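Local coordinates for checkpoint serine/threonine-protein kinase BUB1 (Saccharomyces cerevisiae, PDB 3ESL), which phosphorylates BUB3 and itself in the spindle assembly checkpoint that delays anaphase until chromosomes are bioriented, represented here by its TPR-like N-terminal domain, at residues A[3-8]-A[45-50]; A[35-40]-A[54-59]; A[113-118]-A[150-155]; A[119-124]-A[135-140]. All coordinates share one frame; numbering follows the deposited sequence. Where two conformers were deposited one is given.

Interaction 1 (A[3-8]-A[45-50]); sequences EQHSQL and IEVDSE
Val47 packs against His5 and Leu8 where the first helix of this all-helical, TPR-like domain meets the turn between helices 29-47 and 49-67. Val47 has the most surface buried here. Its two methyls divide the work. CG1 lies anti to the backbone N (chi1 177°) and meets the imidazole of His5, with CG1 to His5 ND1 at 3.5 Å. CG2 turns to Leu8 and touches its CD1 at 3.4 Å, tighter than a usual methyl contact. The same CG2 also borders the amide oxygen of Gln4, with OE1 3.9 Å away. No hydrogen bond joins the two segments. The contact is small and lies on the surface, well away from the centre of the chain. Leu8 extends it to helix 29-47, where its side chain also touches Trp39 and Ser43. Asp48 is the N-cap of helix 49-67, and its OD1 accepts a hydrogen bond from the backbone N of Ser51. That bond probably fixes the carboxylate beside the turn. The other oxygen, OD2, lies at the edge of the His5 ring, near its plane. The gap is too long for a salt bridge: Asp48 OD2 stands 4.2 Å from His5 CE1 and 4.4 Å from His5 NE2.

Interaction 2 (A[35-40]-A[54-59]); sequences DYMIWI and EVLRST
This contact belongs to an antiparallel helical hairpin of the TPR-like domain, made by helices 29-47 and 49-67. The axes of the two segments run at 160° to each other and come within 9.7 Å. Thr59 has the most surface buried and lies among Tyr36, Met37 and Ile40. Its methyl CG2 touches Tyr36 CD2 at 3.6 Å and also CG of Met37, which runs alongside it, pointing the other way. Ile40 CG1 is anti to the carbonyl carbon (chi1 -62°), which sends CD1 end-on to Thr59, 3.5 Å from its OG1. The same CD1 lies over one face of the Tyr36 ring, toward its rim, and also meets Val55 CG1. The other branch of Ile40, CG2, packs on Leu56 CB at 3.7 Å. Tyr36 crosses Val55 at about a right angle, its OH 3.6 Å from Val55 CG1. That hydroxyl is hydrogen-bonded to Glu16 of helix 4-21, so Tyr36 ties the hairpin to the preceding helix. Toward helix 77-90, Leu56 touches Leu89 and Met37 touches Ile82. The hydroxyl of Thr59 is satisfied within its own helix: OG1 donates to Val55 O at 2.7 Å, from the face of the carbonyl opposite Thr59 N.

Interaction 3 (A[113-118]-A[150-155]); sequences KLSLFY and NRLLRS
Ser115 and Leu152 pack closely, with Ser115 OG 3.6 Å from Leu152 CB. Their CA atoms are the nearest pair across the two segments, 5.8 Å apart. Ser115 OG stands anti to its own carbonyl carbon (chi1 -65°), and this turns the hydroxyl along the aliphatic base of Leu152. Beyond it, Leu152 CD2 meets Tyr118 CB more loosely, at 4.3 Å. Arg151 makes the second half of the contact. Its chain bends at chi3 (71°), and NH2 of the guanidinium comes 3.8 Å from Ser115 CB. Leu116 N lies near the guanidinium plane, at its edge, 3.6 Å from Arg151 NH2. Both are donors, and no hydrogen bond crosses between the segments. The contact sets the first turn of helix 115-127 against helix 149-165, in the C-terminal half of the TPR-like helical array. Helix 131-143 lies between them in sequence, and its Leu138 and Ala142 also touch Leu152. The polar ends are held by neighbours. Ser115 OG is hydrogen-bonded to the backbone oxygen of Pro148, just before helix 149-165. Arg151 NH2 forms a salt bridge with Glu119 OE1, one turn along helix 115-127 from Ser115, consistent with the guanidinium's place beside the start of that helix. The hydroxyl of Tyr118 points elsewhere and bonds to Thr112 O and to the side chain of Asn144.

Interaction 4 (A[119-124]-A[135-140]); sequences EEFSKL and KVLLEL
Segments 119-124 and 135-140 are nearly antiparallel, with 171° between their axes. The axes approach to 8.7 Å, and the closest CA atoms, those of Ser122 and Leu137, are 6.0 Å apart. The segments lie on helices 115-127 and 131-143, which follow each other in the chain and form a helical hairpin of the TPR-like domain. Leu137 has the most surface buried. Its CD2 methyl sits over one face of the Phe121 ring in a CH-pi contact, 3.6 Å from the ring centroid and 25° off the normal. The methyl is displaced from the ring centre toward CG, its nearest ring atom at 3.3 Å. The two side chains cross at about a right angle. The Phe121 ring also stacks with Phe102 of helix 95-108, so it links the hairpin to the helix before it. Leu138 packs against Ser122. Ser122 CB lies 3.7 Å from Leu138 CD2, and Ser122 OG is 3.5 Å from Leu138 CG. Leu138 CD2 also reaches the backbone of Glu119, with CA at 4.0 Å. Chi1 of Ser122 (176°) puts OG anti to the backbone N. There it is hydrogen-bonded to the backbone oxygen of Ala134, on the partner helix just outside segment 135-140. The buried hydroxyl is thus satisfied by a main-chain group while its flank packs on leucine. Cohesion between the two segments themselves comes from van der Waals and CH-pi contact, and the polar link between the helices here, Ser122 to Ala134, falls just beyond them.

In the fold
Interaction 1 is a surface contact; interactions 2, 3 and 4 are buried. Interactions 1 and 2 share helices 29-47 and 49-67, one at the turn and one along the hairpin, and touch through Leu8 O and Trp39. Interactions 3 and 4 share helix 115-127 on the opposite side of the chain's centre, about 28 and 29 Å from interaction 2, centre to centre. Glu119 joins them, since its carboxylate takes both Arg151 and Ser155. Interactions 2 and 4 lie within antiparallel hairpins and have mostly apolar interfaces. Interaction 3 pairs helices separated by a third and mixes leucine with a guanidinium.

Interaction 1 (A[3-8]-A[45-50])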
# COMPACT_ATOMS: atom_id res chain seq x y z
N GLU A 3 -34.31 -1.89 -10.01
CA GLU A 3 -34.61 -1.26 -8.69
C GLU A 3 -33.36 -1.12 -7.82
O GLU A 3 -33.10 -0.05 -7.26
CB GLU A 3 -35.72 -2.02 -7.94
CG GLU A 3 -35.53 -3.54 -7.85
CD GLU A 3 -36.64 -4.25 -7.08
OE1 GLU A 3 -37.83 -3.92 -7.30
OE2 GLU A 3 -36.33 -5.13 -6.26
N GLN A 4 -32.59 -2.20 -7.72
CA GLN A 4 -31.36 -2.23 -6.93
C GLN A 4 -30.23 -1.50 -7.67
O GLN A 4 -29.51 -0.70 -7.07
CB GLN A 4 -30.95 -3.68 -6.64
CG GLN A 4 -29.83 -3.83 -5.63
CD GLN A 4 -29.54 -5.28 -5.30
OE1 GLN A 4 -29.23 -6.09 -6.18
NE2 GLN A 4 -29.65 -5.63 -4.02
N HIS A 5 -30.10 -1.78 -8.96
CA HIS A 5 -29.06 -1.19 -9.81
C HIS A 5 -29.15 0.34 -9.86
O HIS A 5 -28.13 1.04 -9.83
CB HIS A 5 -29.14 -1.79 -11.22
CG HIS A 5 -27.85 -1.79 -11.96
ND1 HIS A 5 -27.01 -2.89 -12.00
CD2 HIS A 5 -27.24 -0.83 -12.71
CE1 HIS A 5 -25.95 -2.60 -12.73
NE2 HIS A 5 -26.06 -1.36 -13.17
N SER A 6 -30.39 0.84 -9.93
CA SER A 6 -30.66 2.28 -9.98
C SER A 6 -30.28 3.00 -8.68
O SER A 6 -29.68 4.08 -8.71
CB SER A 6 -32.14 2.53 -10.29
OG SER A 6 -32.49 3.89 -10.10
N GLN A 7 -30.65 2.39 -7.55
CA GLN A 7 -30.30 2.91 -6.24
C GLN A 7 -28.78 2.92 -6.07
O GLN A 7 -28.21 3.88 -5.55
CB GLN A 7 -30.99 2.11 -5.12
CG GLN A 7 -32.47 2.47 -4.94
CD GLN A 7 -33.27 1.45 -4.13
OE1 GLN A 7 -33.02 0.24 -4.20
NE2 GLN A 7 -34.26 1.93 -3.38
N LEU A 8 -28.13 1.86 -6.54
CA LEU A 8 -26.67 1.77 -6.46
C LEU A 8 -26.01 2.84 -7.31
O LEU A 8 -25.03 3.45 -6.89
CB LEU A 8 -26.18 0.37 -6.86
CG LEU A 8 -26.48 -0.77 -5.88
CD1 LEU A 8 -26.16 -2.10 -6.52
CD2 LEU A 8 -25.74 -0.61 -4.56
N ILE A 45 -19.52 -3.68 -6.51
CA ILE A 45 -18.82 -4.76 -7.22
C ILE A 45 -19.58 -6.10 -7.18
O ILE A 45 -19.36 -6.97 -8.02
CB ILE A 45 -17.35 -4.90 -6.70
CG1 ILE A 45 -16.41 -5.38 -7.82
CG2 ILE A 45 -17.29 -5.78 -5.46
CD1 ILE A 45 -14.95 -5.01 -7.58
N GLU A 46 -20.47 -6.26 -6.19
CA GLU A 46 -21.32 -7.45 -6.08
C GLU A 46 -22.40 -7.51 -7.17
O GLU A 46 -22.89 -8.59 -7.51
CB GLU A 46 -21.98 -7.53 -4.70
CG GLU A 46 -21.44 -8.63 -3.78
CD GLU A 46 -20.18 -8.24 -3.01
OE1 GLU A 46 -19.20 -7.77 -3.64
OE2 GLU A 46 -20.16 -8.41 -1.77
N VAL A 47 -22.77 -6.35 -7.70
CA VAL A 47 -23.83 -6.24 -8.70
C VAL A 47 -23.27 -6.05 -10.12
O VAL A 47 -23.80 -6.60 -11.08
CB VAL A 47 -24.85 -5.12 -8.31
CG1 VAL A 47 -25.92 -4.94 -9.38
CG2 VAL A 47 -25.50 -5.45 -6.98
N ASP A 48 -22.18 -5.29 -10.23
CA ASP A 48 -21.50 -5.08 -11.51
C ASP A 48 -19.99 -5.20 -11.33
O ASP A 48 -19.32 -4.20 -11.05
CB ASP A 48 -21.90 -3.72 -12.12
CG ASP A 48 -21.42 -3.56 -13.57
OD1 ASP A 48 -20.44 -4.22 -13.98
OD2 ASP A 48 -22.02 -2.74 -14.30
N SER A 49 -19.48 -6.41 -11.48
CA SER A 49 -18.07 -6.71 -11.21
C SER A 49 -17.08 -5.97 -12.13
O SER A 49 -16.01 -5.56 -11.68
CB SER A 49 -17.81 -8.22 -11.27
OG SER A 49 -17.84 -8.68 -12.61
N GLU A 50 -17.45 -5.81 -13.40
CA GLU A 50 -16.57 -5.17 -14.38
C GLU A 50 -16.50 -3.63 -14.24
O GLU A 50 -15.42 -3.05 -14.34
CB GLU A 50 -16.88 -5.62 -15.82
CG GLU A 50 -18.32 -5.37 -16.31
CD GLU A 50 -19.34 -6.38 -15.77
OE1 GLU A 50 -18.95 -7.39 -15.14
OE2 GLU A 50 -20.55 -6.15 -15.98

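Interaction 2 (A[35-40]-A[54-59])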
# COMPACT_ATOMS: atom_id res chain seq x y z
N ASP A 35 -15.08 5.56 2.99
CA ASP A 35 -16.51 5.21 2.93
C ASP A 35 -16.88 4.77 1.52
O ASP A 35 -17.52 3.74 1.32
CB ASP A 35 -17.38 6.40 3.33
CG ASP A 35 -17.49 6.59 4.83
OD1 ASP A 35 -17.14 5.67 5.60
OD2 ASP A 35 -17.95 7.69 5.22
N TYR A 36 -16.41 5.54 0.54
CA TYR A 36 -16.74 5.27 -0.85
C TYR A 36 -16.11 3.96 -1.32
O TYR A 36 -16.77 3.13 -1.92
CB TYR A 36 -16.34 6.47 -1.71
CG TYR A 36 -16.72 6.41 -3.18
CD1 TYR A 36 -17.80 5.63 -3.62
CD2 TYR A 36 -16.02 7.18 -4.11
CE1 TYR A 36 -18.16 5.61 -4.98
CE2 TYR A 36 -16.36 7.15 -5.48
CZ TYR A 36 -17.44 6.37 -5.89
OH TYR A 36 -17.76 6.33 -7.22
N MET A 37 -14.83 3.75 -1.01
CA MET A 37 -14.13 2.53 -1.40
C MET A 37 -14.73 1.26 -0.78
O MET A 37 -14.85 0.22 -1.44
CB MET A 37 -12.63 2.64 -1.09
CG MET A 37 -11.95 3.64 -2.00
SD MET A 37 -10.19 3.75 -1.63
CE MET A 37 -10.17 4.41 0.02
N ILE A 38 -15.14 1.36 0.48
CA ILE A 38 -15.77 0.24 1.16
C ILE A 38 -17.09 -0.07 0.47
O ILE A 38 -17.39 -1.24 0.21
CB ILE A 38 -15.96 0.51 2.66
CG1 ILE A 38 -14.58 0.54 3.36
CG2 ILE A 38 -16.86 -0.54 3.32
CD1 ILE A 38 -14.61 1.12 4.74
N TRP A 39 -17.85 0.98 0.13
CA TRP A 39 -19.13 0.80 -0.57
C TRP A 39 -18.94 0.16 -1.96
O TRP A 39 -19.67 -0.76 -2.34
CB TRP A 39 -19.90 2.12 -0.68
CG TRP A 39 -21.16 1.96 -1.48
CD1 TRP A 39 -22.37 1.52 -1.01
CD2 TRP A 39 -21.32 2.21 -2.88
NE1 TRP A 39 -23.28 1.47 -2.05
CE2 TRP A 39 -22.67 1.90 -3.20
CE3 TRP A 39 -20.47 2.66 -3.90
CZ2 TRP A 39 -23.18 2.03 -4.50
CZ3 TRP A 39 -20.98 2.80 -5.20
CH2 TRP A 39 -22.33 2.48 -5.49
N ILE A 40 -17.96 0.65 -2.71
CA ILE A 40 -17.67 0.08 -4.02
C ILE A 40 -17.31 -1.40 -3.92
O ILE A 40 -17.82 -2.23 -4.68
CB ILE A 40 -16.51 0.78 -4.72
CG1 ILE A 40 -16.82 2.26 -4.98
CG2 ILE A 40 -16.16 0.07 -6.05
CD1 ILE A 40 -15.57 3.09 -5.26
N GLU A 54 -13.21 -1.27 -12.18
CA GLU A 54 -12.71 -0.02 -12.75
C GLU A 54 -12.89 1.15 -11.77
O GLU A 54 -11.96 1.93 -11.55
CB GLU A 54 -13.44 0.29 -14.07
CG GLU A 54 -13.11 1.66 -14.68
CD GLU A 54 -14.28 2.26 -15.46
OE1 GLU A 54 -14.99 1.52 -16.17
OE2 GLU A 54 -14.47 3.49 -15.37
N VAL A 55 -14.08 1.24 -11.19
CA VAL A 55 -14.42 2.34 -10.29
C VAL A 55 -13.61 2.21 -9.01
O VAL A 55 -13.13 3.22 -8.46
CB VAL A 55 -15.93 2.42 -9.99
CG1 VAL A 55 -16.23 3.55 -9.01
CG2 VAL A 55 -16.73 2.64 -11.30
N LEU A 56 -13.43 0.98 -8.54
CA LEU A 56 -12.60 0.77 -7.34
C LEU A 56 -11.17 1.23 -7.63
O LEU A 56 -10.57 1.97 -6.83
CB LEU A 56 -12.63 -0.69 -6.87
CG LEU A 56 -11.79 -0.99 -5.62
CD1 LEU A 56 -12.23 -0.14 -4.42
CD2 LEU A 56 -11.81 -2.48 -5.27
N ARG A 57 -10.61 0.80 -8.77
CA ARG A 57 -9.22 1.12 -9.09
C ARG A 57 -9.03 2.63 -9.17
O ARG A 57 -8.11 3.17 -8.56
CB ARG A 57 -8.75 0.43 -10.38
CG ARG A 57 -7.27 0.73 -10.71
CD ARG A 57 -6.62 -0.23 -11.71
NE ARG A 57 -5.16 -0.02 -11.69
CZ ARG A 57 -4.24 -0.83 -12.21
NH1 ARG A 57 -4.60 -1.96 -12.83
NH2 ARG A 57 -2.95 -0.51 -12.12
N SER A 58 -9.91 3.30 -9.92
CA SER A 58 -9.86 4.76 -10.08
C SER A 58 -10.01 5.54 -8.77
O SER A 58 -9.32 6.54 -8.55
CB SER A 58 -10.93 5.22 -11.09
OG SER A 58 -11.17 6.61 -10.98
N THR A 59 -10.91 5.07 -7.91
CA THR A 59 -11.16 5.73 -6.64
C THR A 59 -9.95 5.57 -5.73
O THR A 59 -9.57 6.53 -5.04
CB THR A 59 -12.44 5.19 -5.98
OG1 THR A 59 -13.54 5.42 -6.88
CG2 THR A 59 -12.74 5.94 -4.69

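Interaction 3 (A[113-118]-A[150-155])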
# COMPACT_ATOMS: atom_id res chain seq x y z
N LYS A 113 6.96 4.49 9.84
CA LYS A 113 6.91 4.29 11.28
C LYS A 113 5.93 3.19 11.69
O LYS A 113 5.66 2.99 12.88
CB LYS A 113 6.60 5.61 12.00
CG LYS A 113 7.63 6.71 11.77
CD LYS A 113 7.21 8.01 12.46
CE LYS A 113 8.15 9.16 12.08
NZ LYS A 113 7.92 10.38 12.92
N LEU A 114 5.40 2.47 10.69
CA LEU A 114 4.43 1.40 10.94
C LEU A 114 4.97 0.01 10.59
O LEU A 114 5.45 -0.20 9.47
CB LEU A 114 3.14 1.65 10.14
CG LEU A 114 2.42 2.97 10.51
CD1 LEU A 114 1.25 3.18 9.57
CD2 LEU A 114 1.97 2.95 11.98
N SER A 115 4.84 -0.93 11.53
CA SER A 115 5.31 -2.31 11.32
C SER A 115 4.75 -2.96 10.06
O SER A 115 5.46 -3.69 9.36
CB SER A 115 4.95 -3.19 12.53
OG SER A 115 5.65 -2.76 13.67
N LEU A 116 3.47 -2.71 9.77
CA LEU A 116 2.82 -3.28 8.61
C LEU A 116 3.57 -2.99 7.32
O LEU A 116 3.64 -3.85 6.44
CB LEU A 116 1.37 -2.77 8.52
CG LEU A 116 0.54 -3.37 7.37
CD1 LEU A 116 0.39 -4.87 7.52
CD2 LEU A 116 -0.80 -2.67 7.29
N PHE A 117 4.14 -1.79 7.22
CA PHE A 117 4.86 -1.40 6.01
C PHE A 117 6.02 -2.37 5.78
O PHE A 117 6.18 -2.95 4.70
CB PHE A 117 5.37 0.04 6.09
CG PHE A 117 6.30 0.41 4.96
CD1 PHE A 117 5.79 0.85 3.74
CD2 PHE A 117 7.69 0.31 5.11
CE1 PHE A 117 6.66 1.18 2.68
CE2 PHE A 117 8.56 0.64 4.06
CZ PHE A 117 8.04 1.08 2.84
N TYR A 118 6.82 -2.55 6.83
CA TYR A 118 8.00 -3.41 6.73
C TYR A 118 7.63 -4.87 6.55
O TYR A 118 8.28 -5.59 5.77
CB TYR A 118 8.90 -3.21 7.94
CG TYR A 118 9.40 -1.79 8.01
CD1 TYR A 118 10.56 -1.40 7.34
CD2 TYR A 118 8.69 -0.83 8.73
CE1 TYR A 118 11.00 -0.07 7.40
CE2 TYR A 118 9.13 0.49 8.79
CZ TYR A 118 10.27 0.86 8.13
OH TYR A 118 10.69 2.16 8.19
N ASN A 150 6.35 -5.28 19.00
CA ASN A 150 6.49 -6.70 19.33
C ASN A 150 6.02 -7.64 18.23
O ASN A 150 6.60 -8.70 18.02
CB ASN A 150 5.80 -7.02 20.66
CG ASN A 150 6.60 -6.51 21.86
OD1 ASN A 150 7.83 -6.46 21.84
ND2 ASN A 150 5.89 -6.15 22.92
N ARG A 151 4.96 -7.23 17.52
CA ARG A 151 4.48 -8.03 16.40
C ARG A 151 5.55 -8.13 15.31
O ARG A 151 5.73 -9.20 14.71
CB ARG A 151 3.20 -7.43 15.82
CG ARG A 151 2.44 -8.39 14.93
CD ARG A 151 1.28 -7.69 14.26
NE ARG A 151 1.75 -6.76 13.24
CZ ARG A 151 1.08 -5.68 12.85
NH1 ARG A 151 -0.09 -5.39 13.42
NH2 ARG A 151 1.58 -4.88 11.92
N LEU A 152 6.25 -7.02 15.06
CA LEU A 152 7.33 -6.98 14.08
C LEU A 152 8.42 -7.99 14.46
O LEU A 152 8.92 -8.72 13.60
CB LEU A 152 7.92 -5.56 14.00
CG LEU A 152 8.89 -5.11 12.89
CD1 LEU A 152 10.33 -5.48 13.18
CD2 LEU A 152 8.44 -5.58 11.50
N LEU A 153 8.76 -8.03 15.74
CA LEU A 153 9.75 -9.00 16.25
C LEU A 153 9.33 -10.45 16.03
O LEU A 153 10.17 -11.30 15.72
CB LEU A 153 10.09 -8.74 17.72
CG LEU A 153 10.72 -7.40 18.13
CD1 LEU A 153 11.19 -7.48 19.58
CD2 LEU A 153 11.87 -6.97 17.23
N ARG A 154 8.04 -10.73 16.19
CA ARG A 154 7.51 -12.07 15.93
C ARG A 154 7.51 -12.40 14.43
O ARG A 154 7.75 -13.54 14.05
CB ARG A 154 6.11 -12.25 16.52
CG ARG A 154 6.07 -12.15 18.04
CD ARG A 154 4.77 -12.70 18.61
NE ARG A 154 3.60 -11.91 18.24
CZ ARG A 154 3.22 -10.79 18.86
NH1 ARG A 154 3.92 -10.31 19.88
NH2 ARG A 154 2.14 -10.14 18.43
N SER A 155 7.23 -11.39 13.60
CA SER A 155 7.27 -11.56 12.14
C SER A 155 8.67 -11.95 11.68
O SER A 155 8.83 -12.82 10.80
CB SER A 155 6.83 -10.26 11.44
OG SER A 155 5.43 -10.05 11.60

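Interaction 4 (A[119-124]-A[135-140])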
# COMPACT_ATOMS: atom_id res chain seq x y z
N GLU A 119 6.58 -5.31 7.25
CA GLU A 119 6.09 -6.70 7.10
C GLU A 119 5.68 -7.03 5.66
O GLU A 119 6.08 -8.06 5.10
CB GLU A 119 4.93 -6.98 8.06
CG GLU A 119 5.38 -6.96 9.53
CD GLU A 119 4.21 -6.98 10.51
OE1 GLU A 119 3.13 -6.43 10.20
OE2 GLU A 119 4.39 -7.55 11.62
N GLU A 120 4.88 -6.14 5.07
CA GLU A 120 4.40 -6.34 3.71
C GLU A 120 5.50 -6.20 2.65
O GLU A 120 5.55 -7.00 1.71
CB GLU A 120 3.22 -5.39 3.42
CG GLU A 120 1.97 -5.71 4.27
CD GLU A 120 1.32 -7.04 3.91
OE1 GLU A 120 1.36 -7.47 2.73
OE2 GLU A 120 0.74 -7.68 4.82
N PHE A 121 6.36 -5.20 2.80
CA PHE A 121 7.46 -4.97 1.88
C PHE A 121 8.41 -6.18 1.95
O PHE A 121 8.82 -6.74 0.93
CB PHE A 121 8.16 -3.66 2.24
CG PHE A 121 9.10 -3.12 1.17
CD1 PHE A 121 9.37 -3.82 0.00
CD2 PHE A 121 9.73 -1.89 1.38
CE1 PHE A 121 10.24 -3.30 -0.96
CE2 PHE A 121 10.62 -1.38 0.43
CZ PHE A 121 10.87 -2.08 -0.74
N SER A 122 8.70 -6.63 3.17
CA SER A 122 9.54 -7.82 3.36
C SER A 122 8.93 -9.05 2.68
O SER A 122 9.65 -9.83 2.04
CB SER A 122 9.80 -8.09 4.84
OG SER A 122 10.54 -9.31 5.00
N LYS A 123 7.61 -9.22 2.84
CA LYS A 123 6.90 -10.34 2.21
C LYS A 123 7.07 -10.29 0.69
O LYS A 123 7.31 -11.33 0.06
CB LYS A 123 5.42 -10.34 2.60
CG LYS A 123 4.62 -11.53 2.04
CD LYS A 123 3.12 -11.45 2.40
CE LYS A 123 2.35 -10.48 1.49
NZ LYS A 123 2.20 -10.98 0.08
N LEU A 124 6.96 -9.10 0.10
CA LEU A 124 7.16 -8.97 -1.35
C LEU A 124 8.55 -9.47 -1.75
O LEU A 124 8.69 -10.27 -2.70
CB LEU A 124 6.94 -7.52 -1.81
CG LEU A 124 7.12 -7.28 -3.32
CD1 LEU A 124 5.92 -7.74 -4.10
CD2 LEU A 124 7.41 -5.81 -3.60
N LYS A 135 14.98 -9.96 5.18
CA LYS A 135 15.30 -9.99 6.61
C LYS A 135 15.79 -8.63 7.07
O LYS A 135 15.34 -8.11 8.08
CB LYS A 135 16.35 -11.08 6.92
CG LYS A 135 16.90 -11.06 8.34
CD LYS A 135 17.77 -12.28 8.61
CE LYS A 135 18.34 -12.24 10.01
NZ LYS A 135 18.62 -13.62 10.50
N VAL A 136 16.68 -8.02 6.28
CA VAL A 136 17.26 -6.73 6.64
C VAL A 136 16.16 -5.66 6.72
O VAL A 136 16.21 -4.77 7.58
CB VAL A 136 18.36 -6.30 5.65
CG1 VAL A 136 18.88 -4.90 5.97
CG2 VAL A 136 19.51 -7.30 5.68
N LEU A 137 15.17 -5.77 5.84
CA LEU A 137 14.05 -4.83 5.85
C LEU A 137 13.26 -4.90 7.16
O LEU A 137 12.87 -3.86 7.71
CB LEU A 137 13.16 -5.09 4.65
CG LEU A 137 12.14 -4.03 4.26
CD1 LEU A 137 12.77 -2.64 4.20
CD2 LEU A 137 11.57 -4.47 2.92
N LEU A 138 13.04 -6.11 7.68
CA LEU A 138 12.37 -6.25 8.98
C LEU A 138 13.21 -5.63 10.09
O LEU A 138 12.69 -4.90 10.95
CB LEU A 138 12.04 -7.70 9.30
CG LEU A 138 11.01 -8.38 8.39
CD1 LEU A 138 10.98 -9.88 8.64
CD2 LEU A 138 9.61 -7.76 8.56
N GLU A 139 14.51 -5.88 10.05
CA GLU A 139 15.42 -5.30 11.03
C GLU A 139 15.48 -3.77 10.93
O GLU A 139 15.64 -3.08 11.94
CB GLU A 139 16.82 -5.91 10.89
CG GLU A 139 16.83 -7.42 11.05
CD GLU A 139 18.19 -8.04 10.78
OE1 GLU A 139 18.97 -7.47 9.98
OE2 GLU A 139 18.47 -9.10 11.37
N LEU A 140 15.32 -3.24 9.72
CA LEU A 140 15.28 -1.79 9.51
C LEU A 140 14.03 -1.18 10.17
O LEU A 140 14.10 -0.10 10.75
CB LEU A 140 15.30 -1.46 8.01
CG LEU A 140 15.26 0.02 7.59
CD1 LEU A 140 16.47 0.81 8.12
CD2 LEU A 140 15.18 0.14 6.07